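Local coordinates for putative iron-uptake ABC transport system periplasmic iron-binding protein (Campylobacter jejuni, PDB 1Y4T), which probably binds ferric iron in the periplasm and delivers it to an ABC transporter for uptake into the cell, at residues I99-R104 and I233-I238; L147-I152 and E303-A308. All coordinates share one frame; numbering follows the deposited sequence.

Contact 1: I99-R104 and I233-I238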
loop_
_atom_site.group_PDB
_atom_site.type_symbol
_atom_site.label_atom_id
_atom_site.label_comp_id
_atom_site.label_asym_id
_atom_site.label_seq_id
_atom_site.Cartn_x
_atom_site.Cartn_y
_atom_site.Cartn_z
ATOM N N ILE A 99 5.595 -6.474 5.659
ATOM C CA ILE A 99 5.099 -7.827 5.447
ATOM C C ILE A 99 4.872 -8.121 3.967
ATOM O O ILE A 99 4.866 -9.288 3.558
ATOM C CB ILE A 99 3.812 -8.083 6.243
ATOM C CG1 ILE A 99 2.664 -7.208 5.735
ATOM C CG2 ILE A 99 4.082 -7.957 7.747
ATOM C CD1 ILE A 99 1.267 -7.697 6.159
ATOM N N THR A 100 4.657 -7.076 3.173
ATOM C CA THR A 100 4.555 -7.189 1.724
ATOM C C THR A 100 5.047 -5.937 1.017
ATOM O O THR A 100 5.241 -4.861 1.609
ATOM C CB THR A 100 3.105 -7.398 1.217
ATOM O OG1 THR A 100 2.356 -6.210 1.480
ATOM C CG2 THR A 100 2.344 -8.568 1.894
ATOM N N LYS A 101 5.206 -6.098 -0.281
ATOM C CA LYS A 101 5.398 -4.991 -1.196
ATOM C C LYS A 101 4.244 -4.843 -2.162
ATOM O O LYS A 101 3.591 -5.816 -2.500
ATOM C CB LYS A 101 6.594 -5.283 -2.054
ATOM C CG LYS A 101 7.479 -4.188 -2.153
ATOM C CD LYS A 101 8.691 -4.486 -1.306
ATOM C CE LYS A 101 9.959 -4.112 -2.064
ATOM N NZ LYS A 101 10.198 -4.915 -3.307
ATOM N N ARG A 102 4.048 -3.622 -2.639
ATOM C CA ARG A 102 3.092 -3.346 -3.677
ATOM C C ARG A 102 3.583 -2.168 -4.506
ATOM O O ARG A 102 4.341 -1.332 -4.025
ATOM C CB ARG A 102 1.705 -3.085 -3.070
ATOM C CG ARG A 102 1.656 -2.052 -1.953
ATOM C CD ARG A 102 1.635 -2.598 -0.535
ATOM N NE ARG A 102 0.501 -3.458 -0.225
ATOM C CZ ARG A 102 -0.740 -3.041 0.020
ATOM N NH1 ARG A 102 -1.067 -1.749 -0.029
ATOM N NH2 ARG A 102 -1.688 -3.943 0.281
ATOM N N ALA A 103 3.178 -2.129 -5.765
ATOM C CA ALA A 103 3.607 -1.067 -6.657
ATOM C C ALA A 103 2.406 -0.230 -7.059
ATOM O O ALA A 103 1.361 -0.766 -7.394
ATOM C CB ALA A 103 4.300 -1.649 -7.867
ATOM N N ARG A 104 2.528 1.096 -6.976
ATOM C CA ARG A 104 1.469 1.964 -7.471
ATOM C C ARG A 104 1.765 2.327 -8.922
ATOM O O ARG A 104 2.701 3.056 -9.226
ATOM C CB ARG A 104 1.299 3.206 -6.595
ATOM C CG ARG A 104 -0.059 3.861 -6.708
ATOM C CD ARG A 104 -0.462 4.625 -5.474
ATOM N NE ARG A 104 -1.840 5.075 -5.546
ATOM C CZ ARG A 104 -2.901 4.284 -5.398
ATOM N NH1 ARG A 104 -2.751 2.986 -5.166
ATOM N NH2 ARG A 104 -4.104 4.795 -5.459
ATOM N N ILE A 233 7.248 1.948 -5.035
ATOM C CA ILE A 233 6.927 0.836 -4.151
ATOM C C ILE A 233 6.481 1.376 -2.791
ATOM O O ILE A 233 7.035 2.348 -2.263
ATOM C CB ILE A 233 8.142 -0.121 -4.007
ATOM C CG1 ILE A 233 8.308 -0.974 -5.269
ATOM C CG2 ILE A 233 8.016 -1.052 -2.846
ATOM C CD1 ILE A 233 8.824 -0.208 -6.405
ATOM N N ASN A 234 5.459 0.738 -2.249
ATOM C CA ASN A 234 4.982 0.959 -0.900
ATOM C C ASN A 234 4.901 -0.405 -0.230
ATOM O O ASN A 234 5.051 -1.413 -0.895
ATOM C CB ASN A 234 3.599 1.630 -0.916
ATOM C CG ASN A 234 3.304 2.423 0.356
ATOM O OD1 ASN A 234 3.924 2.223 1.392
ATOM N ND2 ASN A 234 2.313 3.302 0.280
ATOM N N ILE A 235 4.725 -0.430 1.078
ATOM C CA ILE A 235 4.645 -1.673 1.823
ATOM C C ILE A 235 3.349 -1.751 2.619
ATOM O O ILE A 235 2.781 -0.741 2.980
ATOM C CB ILE A 235 5.846 -1.827 2.798
ATOM C CG1 ILE A 235 5.948 -0.654 3.785
ATOM C CG2 ILE A 235 7.129 -2.004 2.065
ATOM C CD1 ILE A 235 6.562 -1.056 5.047
ATOM N N SER A 236 2.894 -2.964 2.887
ATOM C CA SER A 236 2.014 -3.231 3.999
ATOM C C SER A 236 2.995 -3.624 5.102
ATOM O O SER A 236 3.981 -4.311 4.823
ATOM C CB SER A 236 1.080 -4.404 3.658
ATOM O OG SER A 236 0.245 -4.724 4.744
ATOM N N GLY A 237 2.746 -3.200 6.327
ATOM C CA GLY A 237 3.671 -3.462 7.419
ATOM C C GLY A 237 3.030 -3.592 8.791
ATOM O O GLY A 237 1.843 -3.335 8.966
ATOM N N ILE A 238 3.859 -3.927 9.778
ATOM C CA ILE A 238 3.392 -4.337 11.094
ATOM C C ILE A 238 4.308 -3.797 12.197
ATOM O O ILE A 238 5.496 -3.629 11.994
ATOM C CB ILE A 238 3.272 -5.878 11.169
ATOM C CG1 ILE A 238 2.533 -6.307 12.424
ATOM C CG2 ILE A 238 4.643 -6.596 11.080
ATOM C CD1 ILE A 238 1.956 -7.706 12.289
#

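Contact 2: L147-I152 and E303-A308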
loop_
_atom_site.group_PDB
_atom_site.type_symbol
_atom_site.label_atom_id
_atom_site.label_comp_id
_atom_site.label_asym_id
_atom_site.label_seq_id
_atom_site.Cartn_x
_atom_site.Cartn_y
_atom_site.Cartn_z
ATOM N N LEU A 147 2.414 8.388 -2.310
ATOM C CA LEU A 147 2.883 8.553 -3.670
ATOM C C LEU A 147 3.395 9.992 -3.844
ATOM O O LEU A 147 4.451 10.202 -4.403
ATOM C CB LEU A 147 1.767 8.279 -4.681
ATOM C CG LEU A 147 2.110 8.537 -6.144
ATOM C CD1 LEU A 147 3.318 7.709 -6.572
ATOM C CD2 LEU A 147 0.930 8.207 -7.004
ATOM N N LEU A 148 2.640 10.965 -3.346
ATOM C CA LEU A 148 3.045 12.375 -3.478
ATOM C C LEU A 148 4.293 12.618 -2.660
ATOM O O LEU A 148 5.189 13.325 -3.104
ATOM C CB LEU A 148 1.929 13.325 -3.048
ATOM C CG LEU A 148 1.835 14.684 -3.773
ATOM C CD1 LEU A 148 1.165 15.726 -2.895
ATOM C CD2 LEU A 148 3.098 15.225 -4.361
ATOM N N ALA A 149 4.390 11.979 -1.497
ATOM C CA ALA A 149 5.584 12.062 -0.677
ATOM C C ALA A 149 6.812 11.612 -1.475
ATOM O O ALA A 149 7.891 12.214 -1.373
ATOM C CB ALA A 149 5.436 11.250 0.608
ATOM N N SER A 150 6.653 10.554 -2.275
ATOM C CA SER A 150 7.766 10.040 -3.073
ATOM C C SER A 150 8.166 10.972 -4.215
ATOM O O SER A 150 9.343 11.049 -4.550
ATOM C CB SER A 150 7.480 8.632 -3.624
ATOM O OG SER A 150 6.608 8.651 -4.730
ATOM N N ILE A 151 7.184 11.658 -4.791
ATOM C CA ILE A 151 7.432 12.647 -5.809
ATOM C C ILE A 151 8.180 13.840 -5.217
ATOM O O ILE A 151 9.065 14.378 -5.872
ATOM C CB ILE A 151 6.127 13.036 -6.550
ATOM C CG1 ILE A 151 5.681 11.868 -7.450
ATOM C CG2 ILE A 151 6.341 14.294 -7.400
ATOM C CD1 ILE A 151 4.276 11.995 -7.950
ATOM N N ILE A 152 7.849 14.239 -3.983
ATOM C CA ILE A 152 8.609 15.295 -3.292
ATOM C C ILE A 152 10.046 14.834 -3.020
ATOM O O ILE A 152 10.995 15.584 -3.240
ATOM C CB ILE A 152 7.931 15.709 -1.972
ATOM C CG1 ILE A 152 6.556 16.345 -2.220
ATOM C CG2 ILE A 152 8.826 16.722 -1.181
ATOM C CD1 ILE A 152 5.702 16.390 -0.971
ATOM N N GLU A 303 9.373 10.558 5.285
ATOM C CA GLU A 303 9.833 11.830 5.848
ATOM C C GLU A 303 9.204 13.070 5.204
ATOM O O GLU A 303 9.306 14.182 5.754
ATOM C CB GLU A 303 11.354 11.913 5.750
ATOM C CG GLU A 303 12.065 10.995 6.721
ATOM C CD GLU A 303 13.566 10.944 6.508
ATOM O OE1 GLU A 303 14.206 10.084 7.140
ATOM O OE2 GLU A 303 14.100 11.751 5.712
ATOM N N ASN A 304 8.565 12.896 4.046
ATOM C CA ASN A 304 7.947 13.984 3.289
ATOM C C ASN A 304 6.410 13.946 3.350
ATOM O O ASN A 304 5.721 14.506 2.485
ATOM C CB ASN A 304 8.381 13.886 1.833
ATOM C CG ASN A 304 9.880 14.030 1.648
ATOM O OD1 ASN A 304 10.411 15.152 1.630
ATOM N ND2 ASN A 304 10.575 12.905 1.513
ATOM N N ILE A 305 5.863 13.247 4.334
ATOM C CA ILE A 305 4.411 13.039 4.374
ATOM C C ILE A 305 3.634 14.340 4.674
ATOM O O ILE A 305 2.583 14.593 4.083
ATOM C CB ILE A 305 4.035 11.867 5.341
ATOM C CG1 ILE A 305 2.626 11.335 5.033
ATOM C CG2 ILE A 305 4.215 12.234 6.838
ATOM C CD1 ILE A 305 2.481 10.804 3.604
ATOM N N LYS A 306 4.162 15.166 5.568
ATOM C CA LYS A 306 3.527 16.451 5.898
ATOM C C LYS A 306 3.415 17.353 4.684
ATOM O O LYS A 306 2.358 17.941 4.441
ATOM C CB LYS A 306 4.342 17.174 6.971
ATOM C CG LYS A 306 3.873 18.583 7.323
ATOM C CD LYS A 306 5.003 19.411 7.937
ATOM C CE LYS A 306 5.654 18.679 9.111
ATOM N NZ LYS A 306 6.749 17.758 8.679
ATOM N N GLU A 307 4.514 17.490 3.939
ATOM C CA GLU A 307 4.528 18.348 2.758
ATOM C C GLU A 307 3.568 17.844 1.704
ATOM O O GLU A 307 3.021 18.638 0.950
ATOM C CB GLU A 307 5.926 18.456 2.163
ATOM C CG GLU A 307 6.833 19.409 2.908
ATOM C CD GLU A 307 6.316 20.837 2.884
ATOM O OE1 GLU A 307 6.188 21.402 1.767
ATOM O OE2 GLU A 307 6.012 21.361 3.990
ATOM N N ALA A 308 3.377 16.522 1.662
ATOM C CA ALA A 308 2.403 15.908 0.763
ATOM C C ALA A 308 0.977 16.358 1.081
ATOM O O ALA A 308 0.250 16.805 0.200
ATOM C CB ALA A 308 2.505 14.365 0.821
#

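Contact 1: I99-R104 and I233-I238
The guanidinium of R102 has CB of S236 over one face, with NE 4.0 Å from S236 CB; the carbonyl carbon of I235 lies oblique to it. The chain of R102 folds back over the neighbouring strand: CG sits between the backbone N and the carbonyl carbon (chi1 51°), and the bends that follow bring CD to 3.6 Å from N234 O. Outside the pair, R102 NH2 makes a salt bridge with E272 and a hydrogen bond with the iron ligand Y12. T100 OG1 also bonds to E272 and lies 3.1 Å from S236 CB. The antiparallel strands 97-109 and 233-241 run between the two lobes, as the crossing strands of the hinge do in periplasmic binding proteins. R102 and N234 form a hydrogen-bonded pair, with N234 N to R102 O at 2.9 Å and nearly straight (171°). At the other end is a classic beta bulge. I99 N (2.8 Å) and T100 N (3.3 Å) both donate to S236 O, from the same face of its carbonyl plane. On the other side of the sheet the K101 chain lies across I233 CG2, and K101 NZ makes a salt bridge with E293. The side chains of I99 and I238 cross at about a right angle, meeting through their CG2 methyls (3.6 Å).

Contact 2: L147-I152 and E303-A308
L147 O is gripped by both a side chain and the backbone: S150 OG donates to it at 2.7 Å, tilted 18° from the carbonyl plane, and I151 N gives the helical bond. This is the side of the helix turned from 303-308. The facing side carries L148, A149 and I152. There A149 O meets N304 CB at 3.6 Å, but no hydrogen bond crosses between the two segments. N304 sits at the N-cap position of helix 305-315, and its side chain makes no capping bond. N304 OD1 is 3.6 Å from I152 CG2, and ND2 has a weak hydrogen bond to I301 O. The side chains of N304 and I152 run alongside each other, pointing opposite ways. The contact thus sets the start of the C-terminal helix against the middle of helix 142-155, which carries the iron ligand Y143 in its first turn. I152 has CG1 anti to its carbonyl carbon (chi1 -64°) and the chain then extends (chi2 163°). Together these bring I152 CD1 to 3.5 Å from A308 N and 3.8 Å from E307 CB. A308 CB touches both L148 CB and A149 N, the latter at 3.8 Å. L148 CD1 reaches A308 O at 3.4 Å. I305 points its CB away, yet its CD1 returns to A149 CB. A160 of helix 157-170 touches both L148 and I152.

How the contacts relate
Contact 1 is near the centre of the chain and contact 2 is further out; their centres are about 16 Å apart. They touch where R104 CD packs on L147 CD2 at 4.1 Å. Helix 142-155 joins them more broadly, since R102 and R104 both touch its Y143, and N234 touches T146. The same T146 is touched by I305 of contact 2. The iron site lies on the side of contact 1: the side chain of R102 is about 4 Å from the bound ferric ion. In contact 2 the side chain of I305 is about 10 Å from that of Y143. Along the chain the segments of the two contacts alternate.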